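Local coordinates for hypothetical protein PH0435 (Pyrococcus horikoshii, PDB 2YV4) that is of unproven function but, as a C-terminal Sua5 domain, probably forms part of a threonylcarbamoyl-AMP synthase involved in tRNA modification, at residues Lys32-Ile37 against Tyr42-Phe47; Phe48-Gly51 against Glu56-Lys59. One frame throughout, in Å; residues are numbered along the deposited sequence.

Contact 1. Residues Lys32-Ile37 against Tyr42-Phe47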
loop_
_atom_site.group_PDB
_atom_site.type_symbol
_atom_site.label_atom_id
_atom_site.label_comp_id
_atom_site.label_asym_id
_atom_site.label_seq_id
_atom_site.Cartn_x
_atom_site.Cartn_y
_atom_site.Cartn_z
ATOM N N LYS A 32 -4.057 -10.212 -11.226
ATOM C CA LYS A 32 -4.596 -9.038 -10.556
ATOM C C LYS A 32 -3.799 -7.789 -10.920
ATOM O O LYS A 32 -2.565 -7.811 -10.931
ATOM C CB LYS A 32 -4.542 -9.221 -9.039
ATOM C CG LYS A 32 -5.343 -10.389 -8.511
ATOM C CD LYS A 32 -6.832 -10.141 -8.642
ATOM C CE LYS A 32 -7.609 -11.316 -8.083
ATOM N NZ LYS A 32 -7.184 -11.602 -6.682
ATOM N N LYS A 33 -4.504 -6.709 -11.241
ATOM C CA LYS A 33 -3.835 -5.448 -11.537
ATOM C C LYS A 33 -3.541 -4.936 -10.128
ATOM O O LYS A 33 -4.453 -4.794 -9.314
ATOM C CB LYS A 33 -4.774 -4.495 -12.281
ATOM C CG LYS A 33 -4.116 -3.200 -12.726
ATOM C CD LYS A 33 -5.079 -2.330 -13.523
ATOM C CE LYS A 33 -4.397 -1.051 -13.994
ATOM N NZ LYS A 33 -5.274 -0.239 -14.887
ATOM N N VAL A 34 -2.271 -4.678 -9.838
ATOM C CA VAL A 34 -1.876 -4.249 -8.501
ATOM C C VAL A 34 -1.281 -2.849 -8.394
ATOM O O VAL A 34 -0.489 -2.412 -9.234
ATOM C CB VAL A 34 -0.888 -5.280 -7.893
ATOM C CG1 VAL A 34 0.260 -5.502 -8.835
ATOM C CG2 VAL A 34 -0.380 -4.801 -6.540
ATOM N N GLY A 35 -1.676 -2.152 -7.337
ATOM C CA GLY A 35 -1.182 -0.809 -7.103
ATOM C C GLY A 35 -0.492 -0.738 -5.757
ATOM O O GLY A 35 -0.839 -1.460 -4.823
ATOM N N VAL A 36 0.515 0.115 -5.661
ATOM C CA VAL A 36 1.230 0.279 -4.417
ATOM C C VAL A 36 1.173 1.730 -3.978
ATOM O O VAL A 36 1.386 2.643 -4.777
ATOM C CB VAL A 36 2.714 -0.124 -4.551
ATOM C CG1 VAL A 36 3.520 0.430 -3.361
ATOM C CG2 VAL A 36 2.837 -1.642 -4.616
ATOM N N ILE A 37 0.846 1.933 -2.712
ATOM C CA ILE A 37 0.841 3.266 -2.135
ATOM C C ILE A 37 1.985 3.131 -1.136
ATOM O O ILE A 37 1.835 2.491 -0.094
ATOM C CB ILE A 37 -0.464 3.582 -1.379
ATOM C CG1 ILE A 37 -1.661 3.486 -2.329
ATOM C CG2 ILE A 37 -0.390 4.988 -0.795
ATOM C CD1 ILE A 37 -2.997 3.766 -1.647
ATOM N N TYR A 42 7.937 -0.845 -6.602
ATOM C CA TYR A 42 8.199 -2.276 -6.470
ATOM C C TYR A 42 7.660 -2.928 -7.739
ATOM O O TYR A 42 7.282 -4.102 -7.752
ATOM C CB TYR A 42 7.489 -2.841 -5.242
ATOM C CG TYR A 42 7.868 -2.136 -3.965
ATOM C CD1 TYR A 42 9.136 -2.295 -3.405
ATOM C CD2 TYR A 42 6.967 -1.284 -3.329
ATOM C CE1 TYR A 42 9.498 -1.614 -2.234
ATOM C CE2 TYR A 42 7.312 -0.604 -2.169
ATOM C CZ TYR A 42 8.577 -0.770 -1.627
ATOM O OH TYR A 42 8.918 -0.069 -0.494
ATOM N N ASN A 43 7.619 -2.130 -8.802
ATOM C CA ASN A 43 7.141 -2.562 -10.110
ATOM C C ASN A 43 5.671 -2.956 -10.190
ATOM O O ASN A 43 5.300 -3.824 -10.989
ATOM C CB ASN A 43 7.995 -3.708 -10.638
ATOM C CG ASN A 43 8.712 -3.340 -11.906
ATOM O OD1 ASN A 43 8.083 -2.990 -12.905
ATOM N ND2 ASN A 43 10.040 -3.399 -11.877
ATOM N N ALA A 44 4.837 -2.334 -9.366
ATOM C CA ALA A 44 3.413 -2.628 -9.411
ATOM C C ALA A 44 2.895 -2.026 -10.718
ATOM O O ALA A 44 3.652 -1.385 -11.446
ATOM C CB ALA A 44 2.708 -1.996 -8.227
ATOM N N ASP A 45 1.617 -2.238 -11.019
ATOM C CA ASP A 45 1.022 -1.686 -12.239
ATOM C C ASP A 45 0.712 -0.204 -12.049
ATOM O O ASP A 45 0.626 0.551 -13.016
ATOM C CB ASP A 45 -0.283 -2.407 -12.583
ATOM C CG ASP A 45 -0.076 -3.866 -12.899
ATOM O OD1 ASP A 45 0.716 -4.169 -13.818
ATOM O OD2 ASP A 45 -0.703 -4.707 -12.231
ATOM N N GLU A 46 0.536 0.201 -10.795
ATOM C CA GLU A 46 0.209 1.588 -10.474
ATOM C C GLU A 46 0.929 2.009 -9.205
ATOM O O GLU A 46 1.131 1.200 -8.299
ATOM C CB GLU A 46 -1.298 1.735 -10.256
ATOM C CG GLU A 46 -2.172 1.327 -11.442
ATOM C CD GLU A 46 -2.210 2.383 -12.527
ATOM O OE1 GLU A 46 -1.788 3.529 -12.260
ATOM O OE2 GLU A 46 -2.675 2.073 -13.642
ATOM N N PHE A 47 1.307 3.279 -9.127
ATOM C CA PHE A 47 1.996 3.765 -7.942
ATOM C C PHE A 47 1.546 5.163 -7.538
ATOM O O PHE A 47 1.248 6.003 -8.386
ATOM C CB PHE A 47 3.515 3.757 -8.162
ATOM C CG PHE A 47 4.290 4.421 -7.051
ATOM C CD1 PHE A 47 4.825 5.693 -7.221
ATOM C CD2 PHE A 47 4.426 3.801 -5.811
ATOM C CE1 PHE A 47 5.482 6.340 -6.173
ATOM C CE2 PHE A 47 5.079 4.439 -4.759
ATOM C CZ PHE A 47 5.607 5.707 -4.938
HETATM O O HOH W 1 -1.296 -7.333 -13.283
#
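Asp45 and Val34 are bonded twice where edge strand 46-49 joins strand 34-38 in the five-stranded parallel sheet of this alpha/beta domain. Val34 N donates almost straight (161°) to the anti lone pair of Asp45 OD2 at 2.9 Å, and Asp45 N returns a bond to Val34 O at 2.8 Å. The same carbonyl, Val34 O, accepts a second, longer bond from Glu46 N (3.2 Å). One step on, Val36 N reaches Glu46 O at 2.9 Å and continues the parallel register.

CG of Asp45 stands opposite its own carbonyl carbon (chi1 -64°), which brings OD2 to the start of strand 34-38, where a water joins it to Lys32 O. With an alanine here, Val34 N would probably lose its acceptor and the water one of its two anchors.

On the face carrying Glu46, that side chain bends at chi2 (-78°) and Glu46 OE2 makes a long salt bridge to Lys33 NZ (3.7 Å); Tyr67 OH holds OE1, and Ala71 O takes a hydrogen bond from the lysine. On the opposite face Val36 packs CG2 on Ala44 CB at 3.6 Å and sets CG1 against the edge of the Tyr42 ring, whose OH bonds to Glu79 and Lys17. Beside them Phe47 CD2 lies 3.4 Å from Val36 O, which approaches the ring obliquely.

Contact 2. Residues Phe48-Gly51 against Glu56-Lys59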
loop_
_atom_site.group_PDB
_atom_site.type_symbol
_atom_site.label_atom_id
_atom_site.label_comp_id
_atom_site.label_asym_id
_atom_site.label_seq_id
_atom_site.Cartn_x
_atom_site.Cartn_y
_atom_site.Cartn_z
ATOM N N PHE A 48 1.480 5.393 -6.233
ATOM C CA PHE A 48 1.107 6.698 -5.696
ATOM C C PHE A 48 1.913 6.835 -4.411
ATOM O O PHE A 48 1.920 5.926 -3.579
ATOM C CB PHE A 48 -0.390 6.760 -5.386
ATOM C CG PHE A 48 -0.926 8.166 -5.220
ATOM C CD1 PHE A 48 -1.691 8.756 -6.226
ATOM C CD2 PHE A 48 -0.679 8.890 -4.057
ATOM C CE1 PHE A 48 -2.207 10.047 -6.074
ATOM C CE2 PHE A 48 -1.189 10.182 -3.893
ATOM C CZ PHE A 48 -1.955 10.760 -4.903
ATOM N N PHE A 49 2.607 7.956 -4.262
ATOM C CA PHE A 49 3.432 8.198 -3.087
ATOM C C PHE A 49 2.631 8.307 -1.788
ATOM O O PHE A 49 1.675 9.080 -1.691
ATOM C CB PHE A 49 4.266 9.468 -3.299
ATOM C CG PHE A 49 5.188 9.781 -2.160
ATOM C CD1 PHE A 49 6.052 8.812 -1.665
ATOM C CD2 PHE A 49 5.207 11.052 -1.592
ATOM C CE1 PHE A 49 6.925 9.104 -0.617
ATOM C CE2 PHE A 49 6.076 11.353 -0.546
ATOM C CZ PHE A 49 6.934 10.379 -0.059
ATOM N N LEU A 50 3.037 7.536 -0.782
ATOM C CA LEU A 50 2.351 7.527 0.507
ATOM C C LEU A 50 2.622 8.771 1.338
ATOM O O LEU A 50 1.725 9.299 1.998
ATOM C CB LEU A 50 2.772 6.299 1.321
ATOM C CG LEU A 50 2.295 6.207 2.777
ATOM C CD1 LEU A 50 0.793 5.913 2.822
ATOM C CD2 LEU A 50 3.059 5.106 3.491
ATOM N N GLY A 51 3.868 9.225 1.305
ATOM C CA GLY A 51 4.264 10.375 2.095
ATOM C C GLY A 51 5.344 9.868 3.031
ATOM O O GLY A 51 5.409 8.668 3.294
ATOM N N GLU A 56 1.672 13.505 6.403
ATOM C CA GLU A 56 1.496 13.293 4.973
ATOM C C GLU A 56 0.613 12.085 4.704
ATOM O O GLU A 56 -0.211 12.107 3.795
ATOM C CB GLU A 56 2.852 13.115 4.287
ATOM C CG GLU A 56 3.624 14.417 4.134
ATOM C CD GLU A 56 4.963 14.221 3.456
ATOM O OE1 GLU A 56 4.990 13.695 2.321
ATOM O OE2 GLU A 56 5.991 14.596 4.057
ATOM N N VAL A 57 0.780 11.031 5.498
ATOM C CA VAL A 57 -0.029 9.833 5.325
ATOM C C VAL A 57 -1.505 10.180 5.469
ATOM O O VAL A 57 -2.323 9.855 4.606
ATOM C CB VAL A 57 0.336 8.754 6.368
ATOM C CG1 VAL A 57 -0.743 7.668 6.399
ATOM C CG2 VAL A 57 1.695 8.140 6.026
ATOM N N ALA A 58 -1.840 10.841 6.572
ATOM C CA ALA A 58 -3.217 11.228 6.843
ATOM C C ALA A 58 -3.779 12.068 5.705
ATOM O O ALA A 58 -4.967 11.992 5.385
ATOM C CB ALA A 58 -3.284 12.010 8.155
ATOM N N LYS A 59 -2.911 12.858 5.085
ATOM C CA LYS A 59 -3.309 13.736 3.997
ATOM C C LYS A 59 -3.400 13.090 2.614
ATOM O O LYS A 59 -4.307 13.407 1.847
ATOM C CB LYS A 59 -2.347 14.928 3.923
ATOM C CG LYS A 59 -2.724 15.963 2.877
ATOM C CD LYS A 59 -1.670 17.054 2.742
ATOM C CE LYS A 59 -2.086 18.077 1.686
ATOM N NZ LYS A 59 -1.071 19.151 1.490
#
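Glu56, in the first turn of helix 54-70, lies against Gly51 just beyond the end of strand 46-49. Glu56 CB sits 3.8 Å from Gly51 CA. From there the chain runs out extended (chi2 180°), and Glu56 CD lies 4.1 Å from Gly51 CA. At the tip Glu56 OE1 approaches closest, 3.4 Å from Gly51 CA, and also lies 3.9 Å from Phe49 CE2, with the carboxylate plane turned 61° from that of the ring. OE2 makes a weak hydrogen bond to Ser52 OG in the intervening loop. A carboxylate so near the start of a helix is probably favoured by the partial positive charge of its first turn.

Gly51 fits closely: a CB at its position would clash with that of Glu56, and its backbone (phi 119°) is one that a side chain would strain against the preceding carbonyl. Its N also lies over the centre of the Phe49 ring, on one face.

The apolar half is built by Leu50 and Val57, whose side chains cross at a slant. Val57 CG2 meets Leu50 CG, the branch point, at 3.8 Å, and also touches its CD1. Both residues reach Val90 of helix 86-93, which extends this patch. Leu50 O faces Val57 CA at 3.8 Å and takes a weak hydrogen bond from Asn60 ND2. Ser53 OG, just before the helix, hydrogen-bonds to Glu56 N. The whole is the beta-alpha connection, a short loop from the C-terminal end of strand 46-49 into helix 54-70, the first half of a beta-alpha-beta crossover to strand 75-81.

Both contacts use strand 46-49, contact 1 along its entry and contact 2 at its exit, in series along the chain. Contact 1 is strand against strand, its chemistry mainly backbone bonds with a carboxylate and a long salt bridge at the partly exposed start, and Val36 packed on Ala44 and Tyr42 on one face. Contact 2 is strand end against helix, more buried, and relies on apolar packing and a glycine fitted against a glutamate, without hydrogen bonds between its segments. They meet where Val36 O and Phe48 N lie 3.1 Å apart, a probable hydrogen bond that carries the pairing onward, and where Ile37 CG2 packs on Leu50 CD1 at 3.9 Å. Their centres are about 16 Å apart.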